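PDB 4H0C: Phospholipase/Carboxylesterase from Dyadobacter fermentans, which probably hydrolyses carboxylic esters, possibly including palmitoyl groups on proteins, as an alpha/beta hydrolase of the phospholipase/carboxylesterase family. Local coordinates for residues 44-50 with 204-210. Sequence-based numbering, arbitrary orientation.
Sequences VLKLDEM and VNNTILK. With NA (sodium ion), chain D.
In this alpha/beta hydrolase the chain ends just beyond helix 198-206, and Asn205 and Leu209 hold that end against the loop 44-50 leading into strand 50-55; one side-chain amide can pair with both a C=O and an N-H of a loop, much as a peptide group would. The carboxamide of Asn205 reaches across to two peptide groups flanking Leu45. Its ND2 donates to Val44 O at 3.0 Å, a nearly straight bond (166°) that lies in the amide plane, while its OD1 accepts from Lys46 N at 2.9 Å, the donor standing above the carbonyl plane. The two bonds restrain the amide's rotation and favour this assignment of its O and N. Next to the amide the contact turns apolar. Leu209 sends two methyls into the loop: CD1 meets Leu47 CD2 at 3.9 Å and CD2 meets Met50 CE, a selenomethionine methyl, also at 3.9 Å. Lys46 lays its bent chain alongside the terminal turn, its methylene CE making a close C...O contact of 3.1 Å with Leu209 O, while NZ stays 3.9 Å from that oxygen, too far for a hydrogen bond. Past Leu209, the C-terminal carboxylate joins the turn in a sodium site, Ile208 O and Lys210 OXT each binding the ion at 2.8 Å, with two waters. Helix end and loop pack together against the central sheet, Val204 and Leu209 on strand 127-131, Leu47 and Met50 on strand 23-28.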
loop_
_atom_site.group_PDB
_atom_site.type_symbol
_atom_site.label_atom_id
_atom_site.label_comp_id
_atom_site.label_asym_id
_atom_site.label_seq_id
_atom_site.Cartn_x
_atom_site.Cartn_y
_atom_site.Cartn_z
ATOM N N VAL A 44 -8.311 -4.023 14.637
ATOM C CA VAL A 44 -7.046 -4.474 15.256
ATOM C C VAL A 44 -5.872 -3.498 15.069
ATOM O O VAL A 44 -4.946 -3.487 15.884
ATOM C CB VAL A 44 -6.634 -5.922 14.843
ATOM C CG1 VAL A 44 -7.658 -6.931 15.343
ATOM C CG2 VAL A 44 -6.413 -6.061 13.333
ATOM N N LEU A 45 -5.905 -2.690 14.005
ATOM C CA LEU A 45 -4.933 -1.620 13.808
ATOM C C LEU A 45 -5.388 -0.335 14.495
ATOM O O LEU A 45 -6.593 -0.031 14.525
ATOM C CB LEU A 45 -4.762 -1.343 12.314
ATOM C CG LEU A 45 -4.067 -2.433 11.504
ATOM C CD1 LEU A 45 -4.161 -2.129 10.013
ATOM C CD2 LEU A 45 -2.607 -2.580 11.925
ATOM N N LYS A 46 -4.422 0.411 15.044
ATOM C CA LYS A 46 -4.694 1.688 15.723
ATOM C C LYS A 46 -4.970 2.778 14.683
ATOM O O LYS A 46 -4.067 3.547 14.329
ATOM C CB LYS A 46 -3.490 2.054 16.620
ATOM C CG LYS A 46 -3.668 3.292 17.486
ATOM C CD LYS A 46 -2.587 3.414 18.567
ATOM C CE LYS A 46 -2.116 4.852 18.762
ATOM N NZ LYS A 46 -3.128 5.924 18.551
ATOM N N LEU A 47 -6.215 2.841 14.198
ATOM C CA LEU A 47 -6.607 3.808 13.156
ATOM C C LEU A 47 -7.734 4.716 13.635
ATOM O O LEU A 47 -8.424 5.341 12.835
ATOM C CB LEU A 47 -7.050 3.068 11.896
ATOM C CG LEU A 47 -5.966 2.168 11.288
ATOM C CD1 LEU A 47 -6.586 1.325 10.195
ATOM C CD2 LEU A 47 -4.798 2.996 10.757
ATOM N N ASP A 48 -7.937 4.775 14.944
ATOM C CA ASP A 48 -9.137 5.420 15.476
ATOM C C ASP A 48 -9.161 6.947 15.273
ATOM O O ASP A 48 -10.228 7.551 15.367
ATOM C CB ASP A 48 -9.347 5.040 16.938
ATOM C CG ASP A 48 -8.312 5.649 17.829
ATOM O OD1 ASP A 48 -7.153 5.186 17.774
ATOM O OD2 ASP A 48 -8.658 6.593 18.578
ATOM N N GLU A 49 -8.004 7.558 14.970
ATOM C CA GLU A 49 -7.954 9.003 14.661
ATOM C C GLU A 49 -7.997 9.303 13.153
ATOM O O GLU A 49 -7.986 10.481 12.732
ATOM C CB GLU A 49 -6.741 9.666 15.310
ATOM C CG GLU A 49 -6.862 9.725 16.822
ATOM C CD GLU A 49 -5.588 10.157 17.509
ATOM O OE1 GLU A 49 -4.553 9.465 17.336
ATOM O OE2 GLU A 49 -5.625 11.184 18.225
HETATM N N MSE A 50 -8.120 8.249 12.345
HETATM C CA MSE A 50 -8.072 8.425 10.888
HETATM C C MSE A 50 -9.441 8.421 10.217
HETATM O O MSE A 50 -10.348 7.639 10.587
HETATM C CB MSE A 50 -7.247 7.339 10.201
HETATM C CG MSE A 50 -5.703 7.503 10.296
HETATM SE SE MSE A 50 -5.127 7.235 12.128
HETATM C CE MSE A 50 -3.262 6.916 11.708
ATOM N N VAL A 204 3.216 -2.869 14.062
ATOM C CA VAL A 204 2.769 -1.671 13.353
ATOM C C VAL A 204 2.126 -0.689 14.345
ATOM O O VAL A 204 2.345 0.530 14.272
ATOM C CB VAL A 204 1.841 -2.025 12.172
ATOM C CG1 VAL A 204 1.098 -0.796 11.688
ATOM C CG2 VAL A 204 2.677 -2.612 11.034
ATOM N N ASN A 205 1.342 -1.213 15.281
ATOM C CA ASN A 205 0.669 -0.335 16.254
ATOM C C ASN A 205 1.627 0.404 17.171
ATOM O O ASN A 205 1.345 1.529 17.573
ATOM C CB ASN A 205 -0.339 -1.130 17.089
ATOM C CG ASN A 205 -1.583 -1.497 16.309
ATOM O OD1 ASN A 205 -1.873 -0.923 15.249
ATOM N ND2 ASN A 205 -2.337 -2.451 16.836
ATOM N N ASN A 206 2.760 -0.231 17.480
ATOM C CA ASN A 206 3.774 0.339 18.378
ATOM C C ASN A 206 4.835 1.181 17.679
ATOM O O ASN A 206 5.688 1.781 18.340
ATOM C CB ASN A 206 4.447 -0.765 19.191
ATOM C CG ASN A 206 3.493 -1.442 20.144
ATOM O OD1 ASN A 206 2.695 -0.795 20.826
ATOM N ND2 ASN A 206 3.574 -2.756 20.202
ATOM N N THR A 207 4.767 1.237 16.348
ATOM C CA THR A 207 5.749 1.974 15.555
ATOM C C THR A 207 5.054 2.962 14.627
ATOM O O THR A 207 4.846 4.126 14.996
ATOM C CB THR A 207 6.709 1.029 14.788
ATOM O OG1 THR A 207 5.971 0.173 13.895
ATOM C CG2 THR A 207 7.518 0.159 15.781
ATOM N N ILE A 208 4.691 2.503 13.436
ATOM C CA ILE A 208 4.066 3.383 12.425
ATOM C C ILE A 208 2.842 4.123 12.992
ATOM O O ILE A 208 2.640 5.322 12.726
ATOM C CB ILE A 208 3.600 2.619 11.154
ATOM C CG1 ILE A 208 4.667 1.645 10.604
ATOM C CG2 ILE A 208 3.125 3.607 10.089
ATOM C CD1 ILE A 208 6.009 2.260 10.227
ATOM N N LEU A 209 2.033 3.401 13.771
ATOM C CA LEU A 209 0.782 3.956 14.285
ATOM C C LEU A 209 0.863 4.395 15.736
ATOM O O LEU A 209 -0.174 4.639 16.350
ATOM C CB LEU A 209 -0.391 2.980 14.065
ATOM C CG LEU A 209 -0.646 2.572 12.602
ATOM C CD1 LEU A 209 -1.720 1.496 12.524
ATOM C CD2 LEU A 209 -1.027 3.758 11.723
ATOM N N LYS A 210 2.084 4.513 16.268
ATOM C CA LYS A 210 2.314 5.002 17.635
ATOM C C LYS A 210 1.656 6.362 17.820
ATOM O O LYS A 210 1.062 6.654 18.862
ATOM C CB LYS A 210 3.818 5.125 17.929
ATOM C CG LYS A 210 4.172 5.232 19.408
ATOM C CD LYS A 210 5.671 5.452 19.614
ATOM C CE LYS A 210 6.007 6.896 20.002
ATOM N NZ LYS A 210 5.617 7.241 21.406
ATOM O OXT LYS A 210 1.708 7.208 16.918
HETATM NA NA NA D . 1.658 7.474 14.136
HETATM O O HOH W 1 -0.860 8.018 14.218
HETATM O O HOH W 2 2.515 9.355 13.304
#